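Long-range contact in nitrite transporter NirC (Salmonella enterica subsp. enterica serovar Typhimurium, PDB 4FC4), which forms a pentameric channel of the formate/nitrite transporter family that carries nitrite into and out of the cell across the cytoplasmic membrane: residues 27-40 and 107-119. Residues are numbered along the deposited sequence; the frame is centred on the assembly and turned at random.
Sequences FWVSSAMAGAYVGL and QTWLGNLVGSVFV
Gly35 and Gly115 meet where helices 24-51 and 98-125 cross, with segment axes 6.1 Å apart at closest approach and a crossing angle of -50°. Gly111 lies against Ser31, one turn from Gly115. With glycines at these points, backbone rests on backbone. CA-H...O contacts run both ways: Gly115 CA lies 3.1 Å from Ala32 O, and Gly35 CA lies 3.3 Å from Asn112 O.

One conventional hydrogen bond joins the segments directly. Asn112 ND2 donates to Ser31 O at 2.7 Å. The acceptor lies almost in the amide plane, but the bond is bent, 143° at the hydrogen. Asn112 CG stands anti to its own carbonyl carbon (chi1 -73°), which carries the amide back to helix 24-51. Ser116 OG gives its proton to Asn112 O and receives one from a water. That water also donates to Gly35 O, at 2.9 Å, and so bridges the helices.

Larger side chains close both ends. The Phe27 ring puts CZ 3.3 Å from Thr108 OG1, which sits at the ring edge. Gln107 NE2 comes within 3.4 Å of Phe27 CE2, and the two side chains cross at about a right angle. Trp28 CZ3 packs on Leu110 CB at 3.8 Å. At the far end, Val119 CG2 touches Leu40 CD2, and Val119 CG1 reaches Gly39 CA.

The second shell fixes the polar groups. Asn112 ND2 also hydrogen-bonds to Glu78 O, and its OD1 to Phe80 N. Thr108 OG1 is hydrogen-bonded to His83 ND1 and Ile104 O.

Both ends of the buried Asn112 amide are thus satisfied, with ND2 shared between two carbonyls. This sets the rotation of the amide and links both helices to the chain at Glu78 and Phe80.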
loop_
_atom_site.group_PDB
_atom_site.type_symbol
_atom_site.label_atom_id
_atom_site.label_comp_id
_atom_site.label_asym_id
_atom_site.label_seq_id
_atom_site.Cartn_x
_atom_site.Cartn_y
_atom_site.Cartn_z
ATOM N N PHE B 27 -20.542 -8.858 27.386
ATOM C CA PHE B 27 -21.258 -7.849 26.599
ATOM C C PHE B 27 -20.752 -6.425 26.854
ATOM O O PHE B 27 -20.466 -5.697 25.913
ATOM C CB PHE B 27 -22.803 -7.899 26.775
ATOM C CG PHE B 27 -23.507 -7.085 25.734
ATOM C CD1 PHE B 27 -23.754 -7.620 24.464
ATOM C CD2 PHE B 27 -23.820 -5.734 25.969
ATOM C CE1 PHE B 27 -24.368 -6.849 23.485
ATOM C CE2 PHE B 27 -24.392 -4.966 24.973
ATOM C CZ PHE B 27 -24.685 -5.525 23.739
ATOM N N TRP B 28 -20.627 -6.042 28.125
ATOM C CA TRP B 28 -20.192 -4.694 28.447
ATOM C C TRP B 28 -18.749 -4.495 28.177
ATOM O O TRP B 28 -18.377 -3.420 27.653
ATOM C CB TRP B 28 -20.540 -4.288 29.875
ATOM C CG TRP B 28 -22.017 -4.088 30.013
ATOM C CD1 TRP B 28 -22.966 -5.036 30.345
ATOM C CD2 TRP B 28 -22.785 -2.852 29.756
ATOM N NE1 TRP B 28 -24.230 -4.499 30.347
ATOM C CE2 TRP B 28 -24.201 -3.194 30.004
ATOM C CE3 TRP B 28 -22.456 -1.538 29.400
ATOM C CZ2 TRP B 28 -25.224 -2.253 29.886
ATOM C CZ3 TRP B 28 -23.499 -0.594 29.299
ATOM C CH2 TRP B 28 -24.846 -0.950 29.527
ATOM N N VAL B 29 -17.912 -5.487 28.498
ATOM C CA VAL B 29 -16.474 -5.306 28.226
ATOM C C VAL B 29 -16.278 -5.061 26.707
ATOM O O VAL B 29 -15.604 -4.141 26.252
ATOM C CB VAL B 29 -15.616 -6.500 28.725
ATOM C CG1 VAL B 29 -14.191 -6.407 28.198
ATOM C CG2 VAL B 29 -15.551 -6.500 30.244
ATOM N N SER B 30 -16.960 -5.876 25.942
ATOM C CA SER B 30 -16.780 -5.958 24.532
ATOM C C SER B 30 -17.405 -4.718 23.804
ATOM O O SER B 30 -16.816 -4.210 22.835
ATOM C CB SER B 30 -17.306 -7.334 24.090
ATOM O OG SER B 30 -17.155 -7.493 22.716
ATOM N N SER B 31 -18.551 -4.210 24.290
ATOM C CA SER B 31 -19.033 -2.884 23.886
ATOM C C SER B 31 -18.102 -1.711 24.320
ATOM O O SER B 31 -17.890 -0.756 23.555
ATOM C CB SER B 31 -20.399 -2.627 24.496
ATOM O OG SER B 31 -21.334 -3.529 23.985
ATOM N N ALA B 32 -17.599 -1.726 25.564
ATOM C CA ALA B 32 -16.659 -0.661 25.998
ATOM C C ALA B 32 -15.436 -0.685 25.075
ATOM O O ALA B 32 -14.908 0.372 24.710
ATOM C CB ALA B 32 -16.255 -0.810 27.475
ATOM N N MET B 33 -14.982 -1.887 24.721
ATOM C CA MET B 33 -13.849 -2.017 23.841
ATOM C C MET B 33 -14.076 -1.254 22.522
ATOM O O MET B 33 -13.218 -0.505 22.081
ATOM C CB MET B 33 -13.519 -3.490 23.565
ATOM C CG MET B 33 -12.960 -4.301 24.741
ATOM S SD MET B 33 -12.485 -5.961 24.160
ATOM C CE MET B 33 -11.338 -6.547 25.414
ATOM N N ALA B 34 -15.237 -1.425 21.898
ATOM C CA ALA B 34 -15.457 -0.765 20.629
ATOM C C ALA B 34 -15.389 0.767 20.736
ATOM O O ALA B 34 -14.820 1.403 19.861
ATOM C CB ALA B 34 -16.750 -1.208 19.975
ATOM N N GLY B 35 -15.962 1.349 21.798
ATOM C CA GLY B 35 -15.921 2.792 21.974
ATOM C C GLY B 35 -14.498 3.248 22.211
ATOM O O GLY B 35 -14.062 4.215 21.645
ATOM N N ALA B 36 -13.772 2.541 23.050
ATOM C CA ALA B 36 -12.373 2.845 23.307
ATOM C C ALA B 36 -11.519 2.772 22.000
ATOM O O ALA B 36 -10.722 3.708 21.717
ATOM C CB ALA B 36 -11.826 1.920 24.399
ATOM N N TYR B 37 -11.736 1.723 21.189
ATOM C CA TYR B 37 -10.971 1.506 19.941
ATOM C C TYR B 37 -11.238 2.600 18.960
ATOM O O TYR B 37 -10.284 3.169 18.397
ATOM C CB TYR B 37 -11.288 0.166 19.296
ATOM C CG TYR B 37 -10.841 -1.061 20.130
ATOM C CD1 TYR B 37 -9.990 -0.926 21.261
ATOM C CD2 TYR B 37 -11.253 -2.339 19.762
ATOM C CE1 TYR B 37 -9.615 -2.019 21.976
ATOM C CE2 TYR B 37 -10.876 -3.435 20.480
ATOM C CZ TYR B 37 -10.071 -3.282 21.585
ATOM O OH TYR B 37 -9.765 -4.429 22.298
ATOM N N VAL B 38 -12.528 2.907 18.757
ATOM C CA VAL B 38 -12.885 3.987 17.864
ATOM C C VAL B 38 -12.222 5.286 18.355
ATOM O O VAL B 38 -11.651 6.039 17.540
ATOM C CB VAL B 38 -14.402 4.119 17.636
ATOM C CG1 VAL B 38 -14.715 5.292 16.686
ATOM C CG2 VAL B 38 -14.953 2.849 17.001
ATOM N N GLY B 39 -12.264 5.510 19.677
ATOM C CA GLY B 39 -11.581 6.616 20.329
ATOM C C GLY B 39 -10.082 6.747 19.997
ATOM O O GLY B 39 -9.608 7.864 19.754
ATOM N N LEU B 40 -9.327 5.641 20.060
ATOM C CA LEU B 40 -7.916 5.689 19.828
ATOM C C LEU B 40 -7.725 6.167 18.377
ATOM O O LEU B 40 -6.775 6.905 18.081
ATOM C CB LEU B 40 -7.260 4.301 20.079
ATOM C CG LEU B 40 -7.147 3.777 21.559
ATOM C CD1 LEU B 40 -6.865 2.296 21.584
ATOM C CD2 LEU B 40 -6.023 4.507 22.334
ATOM N N GLN B 107 -28.263 -0.902 24.908
ATOM C CA GLN B 107 -27.127 -1.433 25.652
ATOM C C GLN B 107 -25.785 -1.275 24.903
ATOM O O GLN B 107 -24.779 -0.863 25.522
ATOM C CB GLN B 107 -27.281 -2.911 25.897
ATOM C CG GLN B 107 -28.538 -3.360 26.610
ATOM C CD GLN B 107 -28.340 -4.776 27.159
ATOM O OE1 GLN B 107 -29.160 -5.239 27.926
ATOM N NE2 GLN B 107 -27.214 -5.465 26.761
ATOM N N THR B 108 -25.754 -1.630 23.617
ATOM C CA THR B 108 -24.483 -1.583 22.874
ATOM C C THR B 108 -24.049 -0.122 22.867
ATOM O O THR B 108 -22.896 0.215 23.110
ATOM C CB THR B 108 -24.620 -2.102 21.435
ATOM O OG1 THR B 108 -25.385 -3.323 21.404
ATOM C CG2 THR B 108 -23.194 -2.335 20.781
ATOM N N TRP B 109 -25.001 0.749 22.569
ATOM C CA TRP B 109 -24.805 2.184 22.607
ATOM C C TRP B 109 -24.188 2.628 23.916
ATOM O O TRP B 109 -23.192 3.341 23.890
ATOM C CB TRP B 109 -26.168 2.860 22.433
ATOM C CG TRP B 109 -26.085 4.309 22.081
ATOM C CD1 TRP B 109 -26.087 4.873 20.807
ATOM C CD2 TRP B 109 -25.960 5.440 22.999
ATOM N NE1 TRP B 109 -26.004 6.232 20.876
ATOM C CE2 TRP B 109 -25.914 6.646 22.154
ATOM C CE3 TRP B 109 -25.942 5.588 24.402
ATOM C CZ2 TRP B 109 -25.828 7.929 22.701
ATOM C CZ3 TRP B 109 -25.854 6.893 24.941
ATOM C CH2 TRP B 109 -25.832 8.031 24.117
ATOM N N LEU B 110 -24.795 2.244 25.062
ATOM C CA LEU B 110 -24.312 2.651 26.385
ATOM C C LEU B 110 -22.884 2.153 26.644
ATOM O O LEU B 110 -22.043 2.918 27.198
ATOM C CB LEU B 110 -25.257 2.217 27.517
ATOM C CG LEU B 110 -26.612 2.976 27.665
ATOM C CD1 LEU B 110 -27.534 2.334 28.692
ATOM C CD2 LEU B 110 -26.493 4.491 27.945
ATOM N N GLY B 111 -22.599 0.908 26.215
ATOM C CA GLY B 111 -21.275 0.346 26.386
ATOM C C GLY B 111 -20.254 1.118 25.578
ATOM O O GLY B 111 -19.188 1.433 26.058
ATOM N N ASN B 112 -20.569 1.386 24.317
ATOM C CA ASN B 112 -19.726 2.191 23.453
ATOM C C ASN B 112 -19.391 3.547 24.084
ATOM O O ASN B 112 -18.244 4.009 23.985
ATOM C CB ASN B 112 -20.415 2.400 22.120
ATOM C CG ASN B 112 -20.431 1.151 21.271
ATOM O OD1 ASN B 112 -21.063 1.159 20.229
ATOM N ND2 ASN B 112 -19.724 0.064 21.699
ATOM N N LEU B 113 -20.385 4.142 24.767
ATOM C CA LEU B 113 -20.227 5.450 25.430
ATOM C C LEU B 113 -19.226 5.354 26.595
ATOM O O LEU B 113 -18.268 6.135 26.642
ATOM C CB LEU B 113 -21.584 6.052 25.851
ATOM C CG LEU B 113 -21.612 7.431 26.552
ATOM C CD1 LEU B 113 -21.150 8.593 25.641
ATOM C CD2 LEU B 113 -22.986 7.721 27.192
ATOM N N VAL B 114 -19.406 4.354 27.466
ATOM C CA VAL B 114 -18.461 4.070 28.534
ATOM C C VAL B 114 -17.016 3.925 27.993
ATOM O O VAL B 114 -16.091 4.521 28.549
ATOM C CB VAL B 114 -18.892 2.815 29.308
ATOM C CG1 VAL B 114 -17.759 2.294 30.192
ATOM C CG2 VAL B 114 -20.172 3.105 30.159
ATOM N N GLY B 115 -16.813 3.180 26.907
ATOM C CA GLY B 115 -15.449 2.935 26.420
ATOM C C GLY B 115 -14.878 4.210 25.840
ATOM O O GLY B 115 -13.666 4.472 25.945
ATOM N N SER B 116 -15.776 5.016 25.260
ATOM C CA SER B 116 -15.430 6.310 24.721
ATOM C C SER B 116 -15.030 7.296 25.804
ATOM O O SER B 116 -13.983 7.881 25.715
ATOM C CB SER B 116 -16.581 6.871 23.902
ATOM O OG SER B 116 -16.826 6.127 22.735
ATOM N N VAL B 117 -15.874 7.490 26.823
ATOM C CA VAL B 117 -15.561 8.426 27.898
ATOM C C VAL B 117 -14.269 7.955 28.533
ATOM O O VAL B 117 -13.394 8.749 28.928
ATOM C CB VAL B 117 -16.675 8.447 28.961
ATOM C CG1 VAL B 117 -16.212 9.138 30.241
ATOM C CG2 VAL B 117 -17.934 9.098 28.404
ATOM N N PHE B 118 -14.123 6.633 28.605
ATOM C CA PHE B 118 -12.977 6.065 29.301
ATOM C C PHE B 118 -11.657 6.298 28.569
ATOM O O PHE B 118 -10.668 6.693 29.218
ATOM C CB PHE B 118 -13.188 4.595 29.602
ATOM C CG PHE B 118 -11.952 3.870 30.131
ATOM C CD1 PHE B 118 -11.559 4.001 31.479
ATOM C CD2 PHE B 118 -11.229 3.012 29.296
ATOM C CE1 PHE B 118 -10.461 3.295 31.956
ATOM C CE2 PHE B 118 -10.142 2.298 29.784
ATOM C CZ PHE B 118 -9.754 2.448 31.110
ATOM N N VAL B 119 -11.615 6.067 27.252
ATOM C CA VAL B 119 -10.347 6.316 26.516
ATOM C C VAL B 119 -10.045 7.850 26.564
ATOM O O VAL B 119 -8.867 8.277 26.590
ATOM C CB VAL B 119 -10.396 5.758 25.071
ATOM C CG1 VAL B 119 -11.379 6.591 24.237
ATOM C CG2 VAL B 119 -8.990 5.732 24.412
HETATM O O HOH W 1 -15.157 6.543 20.365
#